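TRAP dicarboxylate transporter-DctP subunit (Desulfovibrio salexigens, PDB 4N6D) probably binds a small organic acid in the periplasm and delivers it to a TRAP-type membrane transporter, as family 7 solute-binding proteins do. Local coordinates at residues A[28-34]-A[62-68]; A[107-112]-A[325-330]; A[161-167]-A[181-185]. One frame throughout, in Å; residues are numbered along the deposited sequence.

Contact 1: residues A[28-34]-A[62-68]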
# COMPACT_ATOMS: atom_id res chain seq x y z
N ALA A 28 -27.69 -6.85 17.61
CA ALA A 28 -27.71 -6.63 16.17
C ALA A 28 -28.51 -7.69 15.45
O ALA A 28 -28.63 -8.82 15.94
CB ALA A 28 -26.28 -6.60 15.63
N ASP A 29 -29.06 -7.33 14.29
CA ASP A 29 -29.77 -8.28 13.44
C ASP A 29 -28.91 -8.75 12.28
O ASP A 29 -29.27 -9.70 11.60
CB ASP A 29 -31.02 -7.63 12.87
CG ASP A 29 -32.05 -7.28 13.93
OD1 ASP A 29 -32.39 -8.17 14.74
OD2 ASP A 29 -32.49 -6.11 13.96
N ILE A 30 -27.79 -8.08 12.05
CA ILE A 30 -26.91 -8.41 10.94
C ILE A 30 -25.53 -8.59 11.53
O ILE A 30 -25.05 -7.73 12.27
CB ILE A 30 -26.86 -7.25 9.90
CG1 ILE A 30 -28.22 -7.06 9.22
CG2 ILE A 30 -25.81 -7.52 8.85
CD1 ILE A 30 -28.34 -5.72 8.50
N SER A 31 -24.90 -9.72 11.22
CA SER A 31 -23.61 -10.06 11.80
C SER A 31 -22.65 -10.32 10.66
O SER A 31 -22.94 -11.14 9.78
CB SER A 31 -23.72 -11.30 12.68
OG SER A 31 -22.49 -11.60 13.34
N LEU A 32 -21.53 -9.62 10.64
CA LEU A 32 -20.57 -9.76 9.54
C LEU A 32 -19.20 -10.16 10.06
O LEU A 32 -18.67 -9.53 10.98
CB LEU A 32 -20.45 -8.44 8.80
CG LEU A 32 -21.74 -7.89 8.20
CD1 LEU A 32 -21.55 -6.47 7.73
CD2 LEU A 32 -22.22 -8.82 7.09
N SER A 33 -18.57 -11.15 9.42
CA SER A 33 -17.20 -11.50 9.72
C SER A 33 -16.25 -10.77 8.77
O SER A 33 -16.56 -10.61 7.60
CB SER A 33 -16.98 -13.01 9.59
OG SER A 33 -17.38 -13.42 8.29
N TYR A 34 -15.10 -10.33 9.28
CA TYR A 34 -14.15 -9.54 8.52
C TYR A 34 -12.78 -10.20 8.68
O TYR A 34 -12.15 -10.16 9.75
CB TYR A 34 -14.23 -8.09 9.04
CG TYR A 34 -13.51 -7.01 8.27
CD1 TYR A 34 -14.06 -5.74 8.20
CD2 TYR A 34 -12.28 -7.22 7.67
CE1 TYR A 34 -13.40 -4.70 7.55
CE2 TYR A 34 -11.62 -6.18 7.00
CZ TYR A 34 -12.19 -4.93 6.96
OH TYR A 34 -11.57 -3.87 6.33
N LYS A 62 -27.48 -2.02 14.66
CA LYS A 62 -28.16 -2.99 13.81
C LYS A 62 -27.19 -3.97 13.18
O LYS A 62 -27.55 -5.11 12.89
CB LYS A 62 -28.97 -2.31 12.73
CG LYS A 62 -30.23 -1.64 13.26
CD LYS A 62 -31.06 -1.10 12.11
CE LYS A 62 -30.28 -0.08 11.33
NZ LYS A 62 -31.09 0.53 10.25
N VAL A 63 -25.96 -3.53 12.96
CA VAL A 63 -24.90 -4.37 12.43
C VAL A 63 -23.83 -4.58 13.48
O VAL A 63 -23.44 -3.63 14.17
CB VAL A 63 -24.20 -3.71 11.20
CG1 VAL A 63 -23.04 -4.56 10.68
CG2 VAL A 63 -25.21 -3.46 10.10
N GLN A 64 -23.37 -5.82 13.62
CA GLN A 64 -22.18 -6.11 14.40
C GLN A 64 -21.14 -6.73 13.47
O GLN A 64 -21.49 -7.43 12.52
CB GLN A 64 -22.49 -7.05 15.58
CG GLN A 64 -22.87 -8.45 15.19
CD GLN A 64 -23.20 -9.30 16.40
OE1 GLN A 64 -23.62 -8.79 17.45
NE2 GLN A 64 -23.02 -10.61 16.26
N VAL A 65 -19.87 -6.47 13.76
CA VAL A 65 -18.76 -7.00 12.97
C VAL A 65 -17.79 -7.78 13.87
O VAL A 65 -17.34 -7.26 14.90
CB VAL A 65 -17.99 -5.83 12.31
CG1 VAL A 65 -16.87 -6.37 11.40
CG2 VAL A 65 -18.93 -4.97 11.52
N GLN A 66 -17.52 -9.03 13.52
CA GLN A 66 -16.47 -9.79 14.19
C GLN A 66 -15.23 -9.78 13.32
O GLN A 66 -15.29 -10.14 12.15
CB GLN A 66 -16.85 -11.26 14.38
CG GLN A 66 -17.93 -11.49 15.38
CD GLN A 66 -19.26 -11.02 14.86
OE1 GLN A 66 -19.90 -10.14 15.45
NE2 GLN A 66 -19.69 -11.61 13.75
N THR A 67 -14.11 -9.37 13.90
CA THR A 67 -12.86 -9.27 13.17
C THR A 67 -11.93 -10.45 13.43
O THR A 67 -11.86 -11.00 14.53
CB THR A 67 -12.15 -7.96 13.48
OG1 THR A 67 -11.78 -7.92 14.86
CG2 THR A 67 -13.03 -6.76 13.14
N TYR A 68 -11.19 -10.81 12.38
CA TYR A 68 -10.27 -11.92 12.42
C TYR A 68 -8.92 -11.51 11.85
O TYR A 68 -8.58 -11.88 10.73
CB TYR A 68 -10.85 -13.08 11.62
CG TYR A 68 -12.12 -13.66 12.21
CD1 TYR A 68 -13.35 -13.09 11.96
CD2 TYR A 68 -12.07 -14.78 13.02
CE1 TYR A 68 -14.51 -13.62 12.50
CE2 TYR A 68 -13.20 -15.31 13.56
CZ TYR A 68 -14.43 -14.74 13.29
OH TYR A 68 -15.55 -15.30 13.86
O HOH W 1 -25.93 -8.77 18.83

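Contact 2: residues A[107-112]-A[325-330]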
# COMPACT_ATOMS: atom_id res chain seq x y z
N VAL A 107 -2.20 -0.91 -11.35
CA VAL A 107 -1.42 0.25 -11.79
C VAL A 107 -0.80 0.89 -10.56
O VAL A 107 0.33 1.45 -10.61
CB VAL A 107 -2.28 1.26 -12.58
CG1 VAL A 107 -3.30 1.93 -11.69
CG2 VAL A 107 -1.40 2.29 -13.27
N PHE A 108 -1.49 0.79 -9.42
CA PHE A 108 -1.00 1.44 -8.20
C PHE A 108 0.17 0.73 -7.54
O PHE A 108 0.67 1.20 -6.50
CB PHE A 108 -2.11 1.69 -7.19
CG PHE A 108 -2.78 3.00 -7.37
CD1 PHE A 108 -2.28 4.12 -6.74
CD2 PHE A 108 -3.84 3.14 -8.24
CE1 PHE A 108 -2.85 5.36 -6.93
CE2 PHE A 108 -4.43 4.41 -8.42
CZ PHE A 108 -3.90 5.50 -7.77
N GLU A 109 0.63 -0.38 -8.12
CA GLU A 109 1.87 -1.04 -7.67
C GLU A 109 3.14 -0.42 -8.29
O GLU A 109 4.22 -0.66 -7.82
CB GLU A 109 1.83 -2.53 -8.03
CG GLU A 109 0.65 -3.25 -7.42
CD GLU A 109 0.29 -4.54 -8.14
OE1 GLU A 109 1.13 -5.06 -8.90
OE2 GLU A 109 -0.84 -5.02 -7.93
N LEU A 110 2.96 0.38 -9.33
CA LEU A 110 4.07 0.88 -10.12
C LEU A 110 4.67 2.12 -9.46
O LEU A 110 4.03 2.79 -8.67
CB LEU A 110 3.56 1.29 -11.51
CG LEU A 110 2.99 0.15 -12.33
CD1 LEU A 110 2.30 0.69 -13.59
CD2 LEU A 110 4.07 -0.86 -12.67
N PRO A 111 5.91 2.44 -9.84
CA PRO A 111 6.52 3.70 -9.40
C PRO A 111 5.91 4.88 -10.13
O PRO A 111 6.30 5.16 -11.27
CB PRO A 111 7.99 3.52 -9.75
CG PRO A 111 7.99 2.50 -10.86
CD PRO A 111 6.84 1.59 -10.59
N LEU A 112 4.97 5.56 -9.49
CA LEU A 112 4.18 6.59 -10.13
C LEU A 112 4.29 7.92 -9.43
O LEU A 112 3.55 8.84 -9.75
CB LEU A 112 2.71 6.17 -10.23
CG LEU A 112 2.46 4.95 -11.14
CD1 LEU A 112 0.99 4.69 -11.26
CD2 LEU A 112 3.06 5.13 -12.53
N VAL A 325 -5.37 5.05 -18.28
CA VAL A 325 -5.37 4.87 -16.84
C VAL A 325 -4.19 5.63 -16.22
O VAL A 325 -4.35 6.32 -15.21
CB VAL A 325 -5.26 3.38 -16.48
CG1 VAL A 325 -5.02 3.19 -14.98
CG2 VAL A 325 -6.52 2.62 -16.92
N LEU A 326 -3.00 5.50 -16.81
CA LEU A 326 -1.82 6.18 -16.26
C LEU A 326 -2.01 7.70 -16.27
O LEU A 326 -1.61 8.38 -15.34
CB LEU A 326 -0.55 5.83 -17.03
CG LEU A 326 -0.05 4.40 -16.81
CD1 LEU A 326 0.84 3.92 -17.93
CD2 LEU A 326 0.66 4.29 -15.47
N SER A 327 -2.60 8.23 -17.32
CA SER A 327 -2.90 9.66 -17.36
C SER A 327 -3.79 10.04 -16.19
O SER A 327 -3.53 11.00 -15.46
CB SER A 327 -3.62 10.02 -18.65
OG SER A 327 -2.76 9.88 -19.76
N ASP A 328 -4.87 9.29 -16.04
CA ASP A 328 -5.81 9.58 -14.97
C ASP A 328 -5.18 9.48 -13.58
O ASP A 328 -5.52 10.26 -12.69
CB ASP A 328 -7.01 8.64 -15.06
CG ASP A 328 -7.92 8.98 -16.22
OD1 ASP A 328 -7.76 10.07 -16.81
OD2 ASP A 328 -8.82 8.14 -16.51
N VAL A 329 -4.25 8.56 -13.41
CA VAL A 329 -3.58 8.39 -12.12
C VAL A 329 -2.76 9.64 -11.81
O VAL A 329 -2.79 10.13 -10.67
CB VAL A 329 -2.68 7.14 -12.10
CG1 VAL A 329 -1.79 7.11 -10.87
CG2 VAL A 329 -3.57 5.89 -12.11
N GLU A 330 -2.05 10.18 -12.79
CA GLU A 330 -1.24 11.38 -12.54
C GLU A 330 -2.14 12.57 -12.20
O GLU A 330 -1.80 13.42 -11.36
CB GLU A 330 -0.33 11.71 -13.73
CG GLU A 330 0.43 13.04 -13.62
CD GLU A 330 1.51 13.09 -12.55
OE1 GLU A 330 1.76 12.09 -11.84
OE2 GLU A 330 2.15 14.15 -12.45
O HOH W 2 1.55 9.38 -11.69

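Contact 3: residues A[161-167]-A[181-185]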
# COMPACT_ATOMS: atom_id res chain seq x y z
N LEU A 161 23.19 7.60 -6.70
CA LEU A 161 23.04 6.31 -7.35
C LEU A 161 24.30 5.47 -7.31
O LEU A 161 24.22 4.24 -7.34
CB LEU A 161 22.60 6.50 -8.79
CG LEU A 161 21.13 6.81 -8.94
CD1 LEU A 161 20.85 7.05 -10.41
CD2 LEU A 161 20.24 5.70 -8.39
N ASP A 162 25.46 6.11 -7.27
CA ASP A 162 26.70 5.36 -7.21
C ASP A 162 26.75 4.56 -5.91
O ASP A 162 27.28 3.46 -5.88
CB ASP A 162 27.90 6.28 -7.35
CG ASP A 162 29.22 5.53 -7.44
OD1 ASP A 162 29.41 4.77 -8.42
OD2 ASP A 162 30.07 5.71 -6.54
N ASP A 163 26.16 5.11 -4.85
CA ASP A 163 26.15 4.44 -3.54
C ASP A 163 25.33 3.14 -3.56
O ASP A 163 25.52 2.29 -2.68
CB ASP A 163 25.59 5.37 -2.47
CG ASP A 163 26.51 6.52 -2.16
OD1 ASP A 163 27.75 6.38 -2.30
OD2 ASP A 163 25.99 7.58 -1.74
N LEU A 164 24.44 2.98 -4.53
CA LEU A 164 23.62 1.76 -4.66
C LEU A 164 24.32 0.64 -5.42
O LEU A 164 23.88 -0.50 -5.36
CB LEU A 164 22.29 2.04 -5.34
CG LEU A 164 21.20 2.67 -4.48
CD1 LEU A 164 19.99 2.97 -5.32
CD2 LEU A 164 20.82 1.76 -3.31
N LYS A 165 25.40 0.97 -6.14
CA LYS A 165 26.03 -0.02 -6.99
C LYS A 165 26.54 -1.18 -6.17
O LYS A 165 27.39 -1.01 -5.30
CB LYS A 165 27.20 0.57 -7.78
CG LYS A 165 26.83 1.76 -8.67
CD LYS A 165 25.78 1.41 -9.72
CE LYS A 165 25.68 2.51 -10.76
NZ LYS A 165 24.50 2.33 -11.64
N GLY A 166 26.01 -2.36 -6.44
CA GLY A 166 26.46 -3.56 -5.77
C GLY A 166 26.01 -3.67 -4.33
O GLY A 166 26.45 -4.56 -3.60
N LEU A 167 25.11 -2.78 -3.91
CA LEU A 167 24.67 -2.76 -2.51
C LEU A 167 23.63 -3.83 -2.26
O LEU A 167 22.60 -3.85 -2.93
CB LEU A 167 24.08 -1.40 -2.14
CG LEU A 167 23.83 -1.21 -0.65
CD1 LEU A 167 25.13 -1.11 0.11
CD2 LEU A 167 23.00 0.04 -0.43
N SER A 181 17.59 -2.91 -11.56
CA SER A 181 17.72 -1.91 -12.62
C SER A 181 18.64 -0.76 -12.23
O SER A 181 19.19 -0.07 -13.10
CB SER A 181 16.35 -1.37 -13.05
OG SER A 181 15.87 -0.34 -12.19
N LEU A 182 18.81 -0.54 -10.93
CA LEU A 182 19.70 0.52 -10.44
C LEU A 182 21.10 0.00 -10.12
O LEU A 182 21.94 0.73 -9.59
CB LEU A 182 19.10 1.16 -9.19
CG LEU A 182 17.73 1.80 -9.40
CD1 LEU A 182 17.25 2.43 -8.12
CD2 LEU A 182 17.76 2.84 -10.51
N GLY A 183 21.38 -1.25 -10.45
CA GLY A 183 22.70 -1.79 -10.26
C GLY A 183 22.99 -2.30 -8.85
O GLY A 183 24.14 -2.61 -8.53
N ALA A 184 21.95 -2.40 -8.03
CA ALA A 184 22.08 -2.88 -6.66
C ALA A 184 21.85 -4.38 -6.64
O ALA A 184 21.55 -4.98 -7.67
CB ALA A 184 21.05 -2.18 -5.76
N THR A 185 21.96 -4.99 -5.46
CA THR A 185 21.85 -6.45 -5.34
C THR A 185 20.71 -6.82 -4.41
O THR A 185 20.89 -6.88 -3.19
CB THR A 185 23.17 -7.05 -4.82
OG1 THR A 185 24.23 -6.62 -5.68
CG2 THR A 185 23.13 -8.57 -4.81
O HOH W 3 22.11 3.57 -11.45
O HOH W 4 26.80 -7.00 -5.05

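Contact 1: residues A[28-34]-A[62-68]
Ser-31 meets Gln-64 and Gln-66 across a parallel strand pair, the two strands of a beta-alpha-beta unit whose helix is 43-58. Gln-64 N to Ile-30 O and Leu-32 N to Gln-64 O begin a run of backbone bonds along the strands. The Ser-31 hydroxyl stands anti to the backbone N (chi1 -176°), which places OG where both amides can reach it, their NE2 atoms arriving roughly at a right angle. Gln-64 is extended beyond CG and brings NE2 to Ser-31 OG at 3.1 Å, with OG in its amide plane. Gln-66 bends at chi2 (72°) and reaches the same oxygen from further along the strand. Its NE2 lies 2.8 Å from Ser-31 OG, and OG is tilted from that amide plane. The other face carries Ile-30, Leu-32, Val-63 and Val-65. Leu-32 CD1 lies obliquely against Val-63 CG1 at 3.8 Å. Tyr-34 CB packs on Val-65 CG1; its ring meets that of Trp-51 and its OH hydrogen-bonds Gln-47 NE2, both on that helix. Lys-62 O accepts from Asp-29 N and Ile-30 N, and its NZ salt-bridges Asp-250. At the N-terminal end of the pair, a water accepts from Ala-28 N (2.9 Å) and donates to Gln-64 OE1 (2.7 Å).

Contact 2: residues A[107-112]-A[325-330]
Val-107 and Leu-326 make the closest approach of this contact, with Val-107 CG2 3.6 Å from Leu-326 CD2. Both branches of Val-107 are used. CG2 is anti to the backbone N, while CG1 sits between the N and the carbonyl carbon (chi1 68°). This turns CG1 onto Val-325 CG1 at 3.9 Å and also onto Val-329 CG2. The valine therefore fits among three residues on one side of the helix. Val-329 also uses both methyls. CG2 takes Val-107 and Phe-108 CE2, and CG1 takes Leu-112 CD1 at 3.7 Å and Phe-108 CZ at 4.1 Å. Phe-108 and Val-329 point opposite ways and lie alongside each other. Leu-112 forks over the helix, crossing Leu-326 and Val-329 at about a right angle, and its CD2 lies 3.9 Å from Leu-326 CD2.

The contact lies within a periplasmic solute-binding protein of the TRAP (DctP) family. It packs helix 322-337, near the C-terminal end of the chain, on the loop between strand 90-94 and helix 117-131. Residues 107-109 belong to a 3-10 segment within this loop. Helices 117-131 and 294-317 add to the apolar cluster: Leu-127 and Trp-311 touch Val-107. The loop residue Phe-114 meets the Phe-108 ring.

Packing is looser at Leu-110, whose CD1 is 4.4 Å from Leu-326 CD2, and at the backbone of Leu-112, where water enters. Leu-112 O and Glu-330 OE1 do not bond directly. A water donates to both, at 2.8 Å from Leu-112 O and 2.7 Å from Glu-330 OE1. OE2 of Glu-330 forms a salt bridge with Arg-333.

Contact 3: residues A[161-167]-A[181-185]
Gly-166 and Gly-183 are joined by a backbone bond where a type II beta turn, Leu-164 to Leu-167, meets the Schellman motif that ends helix 173-181. Gly-183 is the C-prime residue of that motif. The two turns lead into the short parallel strands 168-170 and 185-187, so the contact joins the N-terminal ends of the two strands of a beta-alpha-beta crossover through helix 173-181.

Two backbone hydrogen bonds tie the turns together. Gly-166 N donates to Gly-183 O at 2.8 Å, in a bond nearly straight at the hydrogen (172°). Thr-185 N donates to Leu-167 O, also at 2.8 Å, but from well above the carbonyl plane. Thr-185 bonds on to Val-169 through the backbone, which continues the strand pairing. Weaker CA-H...O contacts add to these: Ala-184 CA lies 3.3 Å from Leu-164 O, and Lys-165 CA touches Gly-183 O. Ala-184 CB packs against Leu-164 O, at 3.3 Å, and Leu-167 O.

Both glycines have positive phi. At Gly-183 this is characteristic of the C-prime position of a Schellman motif.

The apolar part is made by leucines. Leu-164 and Leu-182 meet obliquely through their CD1 methyls, at 4.0 Å. Leu-161 CD2 comes to Leu-182 CD2 at a longer 4.3 Å. Helix 294-317 covers this cluster, with Ala-299 and Ile-300 on Leu-161 and Lys-303 on Leu-182.

Two waters each link a side chain to a backbone carbonyl across the contact. Lys-165 bends at chi2 (-59°) and carries NZ back toward Leu-182 O, without bonding to it directly. Instead NZ donates to a water, which makes only a weak bond to Leu-182 O. A second water donates to Gly-166 O at 2.9 Å and lies 2.7 Å from Thr-185 OG1.

From the N terminus, contact 1 closes first, when the chain returns through helix 43-58 to set strand 63-68 beside strand 30-35. It is complete before contact 2 opens at 107-112. Contact 2 spans 212 intervening residues and closes only at helix 322-337, so the near-terminal helix is brought back against an early loop. Contact 3 opens and closes within that long excursion, around helix 173-181. Contacts 1 and 3 lie on opposite sides of the chain's centre, their centres about 49 Å apart. Contact 2 is nearer the middle, with nearest atoms about 8 Å from contact 3. Helix 294-317 touches both contacts 2 and 3.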